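Local coordinates for protein metallopeptidase containing co-catalytic metalloactive site (Shewanella denitrificans OS217, PDB 3B2Y) that probably hydrolyses peptide or ester bonds as an M14-family metallohydrolase, and carries a nickel ion in this crystal structure, at residues A[21-33]-A[106-118]. Residues are numbered along the deposited sequence; the frame is centred on the assembly and turned at random.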
loop_
_atom_site.group_PDB
_atom_site.type_symbol
_atom_site.label_atom_id
_atom_site.label_comp_id
_atom_site.label_asym_id
_atom_site.label_seq_id
_atom_site.Cartn_x
_atom_site.Cartn_y
_atom_site.Cartn_z
ATOM N N GLN A 21 8.175 -17.791 -4.686
ATOM C CA GLN A 21 6.776 -17.740 -4.373
ATOM C C GLN A 21 6.412 -16.472 -3.638
ATOM O O GLN A 21 7.226 -15.861 -2.886
ATOM C CB GLN A 21 6.414 -18.934 -3.498
ATOM C CG GLN A 21 4.945 -19.294 -3.552
ATOM C CD GLN A 21 4.726 -20.808 -3.203
ATOM O OE1 GLN A 21 4.554 -21.620 -4.089
ATOM N NE2 GLN A 21 4.753 -21.145 -1.921
ATOM N N SER A 22 5.158 -16.078 -3.813
ATOM C CA SER A 22 4.679 -14.852 -3.283
ATOM C C SER A 22 4.690 -14.705 -1.765
ATOM O O SER A 22 4.634 -13.598 -1.271
ATOM C CB SER A 22 3.287 -14.532 -3.852
ATOM O OG SER A 22 2.339 -15.494 -3.552
ATOM N N ASN A 23 4.668 -15.825 -1.038
ATOM C CA ASN A 23 4.664 -15.820 0.423
ATOM C C ASN A 23 6.034 -16.113 1.008
ATOM O O ASN A 23 6.133 -16.445 2.198
ATOM C CB ASN A 23 3.588 -16.751 1.002
ATOM C CG ASN A 23 3.904 -18.191 0.773
ATOM O OD1 ASN A 23 4.609 -18.507 -0.193
ATOM N ND2 ASN A 23 3.407 -19.088 1.630
ATOM N N ASP A 24 7.077 -15.954 0.185
ATOM C CA ASP A 24 8.448 -16.263 0.617
ATOM C C ASP A 24 8.945 -15.010 1.357
ATOM O O ASP A 24 9.615 -14.113 0.813
ATOM C CB ASP A 24 9.332 -16.658 -0.549
ATOM C CG ASP A 24 10.677 -17.110 -0.126
ATOM O OD1 ASP A 24 11.030 -16.906 1.058
ATOM O OD2 ASP A 24 11.372 -17.722 -0.978
ATOM N N ILE A 25 8.579 -14.967 2.628
ATOM C CA ILE A 25 8.799 -13.743 3.430
ATOM C C ILE A 25 10.295 -13.518 3.730
ATOM O O ILE A 25 10.773 -12.391 3.782
ATOM C CB ILE A 25 7.941 -13.803 4.729
ATOM C CG1 ILE A 25 7.942 -12.464 5.451
ATOM C CG2 ILE A 25 8.389 -14.884 5.653
ATOM C CD1 ILE A 25 6.796 -12.313 6.505
ATOM N N ASP A 26 11.077 -14.600 3.834
ATOM C CA ASP A 26 12.503 -14.442 4.068
ATOM C C ASP A 26 13.200 -13.822 2.857
ATOM O O ASP A 26 14.019 -12.944 3.005
ATOM C CB ASP A 26 13.161 -15.791 4.411
ATOM C CG ASP A 26 12.735 -16.318 5.814
ATOM O OD1 ASP A 26 12.448 -15.504 6.734
ATOM O OD2 ASP A 26 12.721 -17.548 6.001
ATOM N N ALA A 27 12.831 -14.275 1.663
ATOM C CA ALA A 27 13.338 -13.711 0.413
ATOM C C ALA A 27 12.938 -12.257 0.340
ATOM O O ALA A 27 13.753 -11.426 -0.038
ATOM C CB ALA A 27 12.775 -14.452 -0.793
ATOM N N PHE A 28 11.683 -11.973 0.674
ATOM C CA PHE A 28 11.205 -10.574 0.665
ATOM C C PHE A 28 12.087 -9.685 1.525
ATOM O O PHE A 28 12.620 -8.661 1.048
ATOM C CB PHE A 28 9.751 -10.499 1.126
ATOM C CG PHE A 28 9.189 -9.105 1.105
ATOM C CD1 PHE A 28 8.891 -8.478 -0.075
ATOM C CD2 PHE A 28 9.039 -8.413 2.288
ATOM C CE1 PHE A 28 8.398 -7.210 -0.067
ATOM C CE2 PHE A 28 8.558 -7.152 2.323
ATOM C CZ PHE A 28 8.258 -6.525 1.165
ATOM N N TYR A 29 12.276 -10.087 2.782
ATOM C CA TYR A 29 13.030 -9.241 3.686
ATOM C C TYR A 29 14.480 -9.057 3.184
ATOM O O TYR A 29 15.030 -7.959 3.272
ATOM C CB TYR A 29 12.997 -9.821 5.097
ATOM C CG TYR A 29 11.765 -9.464 5.890
ATOM C CD1 TYR A 29 11.598 -8.186 6.410
ATOM C CD2 TYR A 29 10.811 -10.408 6.215
ATOM C CE1 TYR A 29 10.475 -7.841 7.193
ATOM C CE2 TYR A 29 9.679 -10.054 7.006
ATOM C CZ TYR A 29 9.523 -8.785 7.470
ATOM O OH TYR A 29 8.395 -8.502 8.206
ATOM N N ALA A 30 15.094 -10.141 2.723
ATOM C CA ALA A 30 16.448 -10.108 2.097
ATOM C C ALA A 30 16.557 -9.147 0.922
ATOM O O ALA A 30 17.458 -8.301 0.894
ATOM C CB ALA A 30 16.921 -11.575 1.695
ATOM N N GLN A 31 15.614 -9.207 -0.026
ATOM C CA GLN A 31 15.666 -8.322 -1.181
ATOM C C GLN A 31 15.434 -6.877 -0.758
ATOM O O GLN A 31 16.126 -5.963 -1.229
ATOM C CB GLN A 31 14.660 -8.780 -2.267
ATOM C CG GLN A 31 15.055 -10.106 -2.992
ATOM N N LEU A 32 14.445 -6.664 0.111
ATOM C CA LEU A 32 14.097 -5.321 0.604
ATOM C C LEU A 32 15.323 -4.642 1.259
ATOM O O LEU A 32 15.604 -3.492 1.054
ATOM C CB LEU A 32 13.007 -5.464 1.653
ATOM C CG LEU A 32 12.648 -4.197 2.396
ATOM C CD1 LEU A 32 12.195 -3.134 1.361
ATOM C CD2 LEU A 32 11.530 -4.482 3.433
ATOM N N ALA A 33 16.033 -5.392 2.082
ATOM C CA ALA A 33 17.157 -4.861 2.794
ATOM C C ALA A 33 18.290 -4.420 1.849
ATOM O O ALA A 33 18.942 -3.401 2.092
ATOM C CB ALA A 33 17.653 -5.897 3.785
ATOM N N LEU A 106 6.159 1.838 4.113
ATOM C CA LEU A 106 5.657 0.873 5.112
ATOM C C LEU A 106 5.270 -0.393 4.296
ATOM O O LEU A 106 4.134 -0.611 3.940
ATOM C CB LEU A 106 4.499 1.519 5.886
ATOM C CG LEU A 106 3.920 0.956 7.148
ATOM C CD1 LEU A 106 4.964 1.020 8.284
ATOM C CD2 LEU A 106 2.734 1.844 7.534
ATOM N N PRO A 107 6.270 -1.196 3.934
ATOM C CA PRO A 107 6.137 -2.198 2.910
ATOM C C PRO A 107 5.247 -3.375 3.308
ATOM O O PRO A 107 4.680 -4.021 2.444
ATOM C CB PRO A 107 7.586 -2.756 2.761
ATOM C CG PRO A 107 8.447 -1.782 3.345
ATOM C CD PRO A 107 7.640 -1.092 4.434
ATOM N N LEU A 108 5.196 -3.699 4.594
ATOM C CA LEU A 108 4.587 -4.958 5.019
ATOM C C LEU A 108 4.066 -4.876 6.443
ATOM O O LEU A 108 4.808 -5.142 7.378
ATOM C CB LEU A 108 5.585 -6.092 4.909
ATOM C CG LEU A 108 5.107 -7.519 5.266
ATOM C CD1 LEU A 108 3.744 -7.876 4.508
ATOM C CD2 LEU A 108 6.233 -8.595 5.009
ATOM N N VAL A 109 2.797 -4.521 6.597
ATOM C CA VAL A 109 2.181 -4.300 7.897
ATOM C C VAL A 109 1.742 -5.618 8.607
ATOM O O VAL A 109 1.768 -5.720 9.842
ATOM C CB VAL A 109 1.025 -3.356 7.704
ATOM C CG1 VAL A 109 0.116 -3.285 8.936
ATOM C CG2 VAL A 109 1.546 -1.972 7.264
ATOM N N ASN A 110 1.457 -6.641 7.807
ATOM C CA ASN A 110 0.920 -7.907 8.268
ATOM C C ASN A 110 1.834 -9.114 7.860
ATOM O O ASN A 110 1.532 -9.892 6.979
ATOM C CB ASN A 110 -0.438 -8.097 7.660
ATOM C CG ASN A 110 -1.135 -9.378 8.119
ATOM O OD1 ASN A 110 -0.722 -10.085 9.042
ATOM N ND2 ASN A 110 -2.252 -9.660 7.454
ATOM N N PRO A 111 3.003 -9.202 8.464
ATOM C CA PRO A 111 3.884 -10.321 8.018
ATOM C C PRO A 111 3.375 -11.695 8.304
ATOM O O PRO A 111 3.620 -12.602 7.498
ATOM C CB PRO A 111 5.148 -10.063 8.844
ATOM C CG PRO A 111 4.679 -9.267 10.025
ATOM C CD PRO A 111 3.673 -8.342 9.417
ATOM N N THR A 112 2.620 -11.908 9.383
ATOM C CA THR A 112 2.092 -13.272 9.645
ATOM C C THR A 112 1.046 -13.736 8.569
ATOM O O THR A 112 1.112 -14.861 8.108
ATOM C CB THR A 112 1.583 -13.437 11.057
ATOM O OG1 THR A 112 0.383 -12.684 11.262
ATOM C CG2 THR A 112 2.680 -13.046 12.062
ATOM N N GLY A 113 0.193 -12.816 8.127
ATOM C CA GLY A 113 -0.763 -13.037 7.051
ATOM C C GLY A 113 -0.054 -13.233 5.712
ATOM O O GLY A 113 -0.437 -14.115 4.926
ATOM N N PHE A 114 0.968 -12.425 5.449
ATOM C CA PHE A 114 1.766 -12.492 4.231
ATOM C C PHE A 114 2.416 -13.896 4.116
ATOM O O PHE A 114 2.368 -14.496 3.063
ATOM C CB PHE A 114 2.793 -11.383 4.239
ATOM C CG PHE A 114 3.674 -11.321 3.031
ATOM C CD1 PHE A 114 3.287 -10.604 1.904
ATOM C CD2 PHE A 114 4.929 -11.894 3.052
ATOM C CE1 PHE A 114 4.142 -10.477 0.809
ATOM C CE2 PHE A 114 5.783 -11.777 1.966
ATOM C CZ PHE A 114 5.377 -11.060 0.839
ATOM N N LYS A 115 3.034 -14.360 5.199
ATOM C CA LYS A 115 3.694 -15.685 5.237
ATOM C C LYS A 115 2.705 -16.794 4.911
ATOM O O LYS A 115 3.055 -17.811 4.276
ATOM C CB LYS A 115 4.353 -15.902 6.631
ATOM C CG LYS A 115 5.019 -17.236 6.817
ATOM C CD LYS A 115 5.704 -17.307 8.192
ATOM C CE LYS A 115 6.044 -18.734 8.549
ATOM N NZ LYS A 115 4.815 -19.434 8.994
ATOM N N ALA A 116 1.466 -16.661 5.359
ATOM C CA ALA A 116 0.496 -17.725 5.170
ATOM C C ALA A 116 -0.443 -17.491 3.992
ATOM O O ALA A 116 -1.379 -18.267 3.767
ATOM C CB ALA A 116 -0.278 -17.913 6.447
ATOM N N GLY A 117 -0.190 -16.423 3.249
ATOM C CA GLY A 117 -1.010 -16.015 2.117
ATOM C C GLY A 117 -2.498 -15.749 2.375
ATOM O O GLY A 117 -3.332 -15.952 1.483
ATOM N N HIS A 118 -2.847 -15.286 3.567
ATOM C CA HIS A 118 -4.256 -14.971 3.856
ATOM C C HIS A 118 -4.420 -13.567 4.430
ATOM O O HIS A 118 -3.518 -12.995 4.988
ATOM C CB HIS A 118 -4.920 -16.038 4.763
ATOM C CG HIS A 118 -4.247 -16.281 6.084
ATOM N ND1 HIS A 118 -3.924 -15.276 6.966
ATOM C CD2 HIS A 118 -3.941 -17.434 6.718
ATOM C CE1 HIS A 118 -3.376 -15.793 8.050
ATOM N NE2 HIS A 118 -3.383 -17.102 7.935
#
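The edge of the F114 ring points at the face of F28, an edge-to-face pair with planes at 52° and centroids 5.4 Å apart. With CG anti to the backbone N, F28 extends toward P107 and L108, and F114 likewise brings CZ within 3.4 Å of S22 O. L108 CD2 lies over one face of F114, offset toward its rim, and reaches F28 CE2 at 3.8 Å; I25 CA meets the F114 edge in plane. I25 extends CD1 to P111 CB (3.6 Å); Y29 OH lies against the same P111 CB and is hydrogen-bonded to A53 O. P107 CB sits at the edge of F28, while P107 CG touches L32 CD2. N23 ND2 donates to K115 O (3.0 Å), a bent bond at 139°, tilted from both the amide and carbonyl planes. N23 OD1 accepts from Q21 NE2, helping fix the amide's rotation. A leucine in place of N23 would probably leave K115 O without this donor and Q21 NE2 without its acceptor. W84 of helix 81-92 packs against both phenylalanines. N23, just before helix 25-39, meets the C-terminal end of helix 111-115, closed by a Schellman motif at G117, which follows edge strand 102-106 in the M14-type alpha/beta fold.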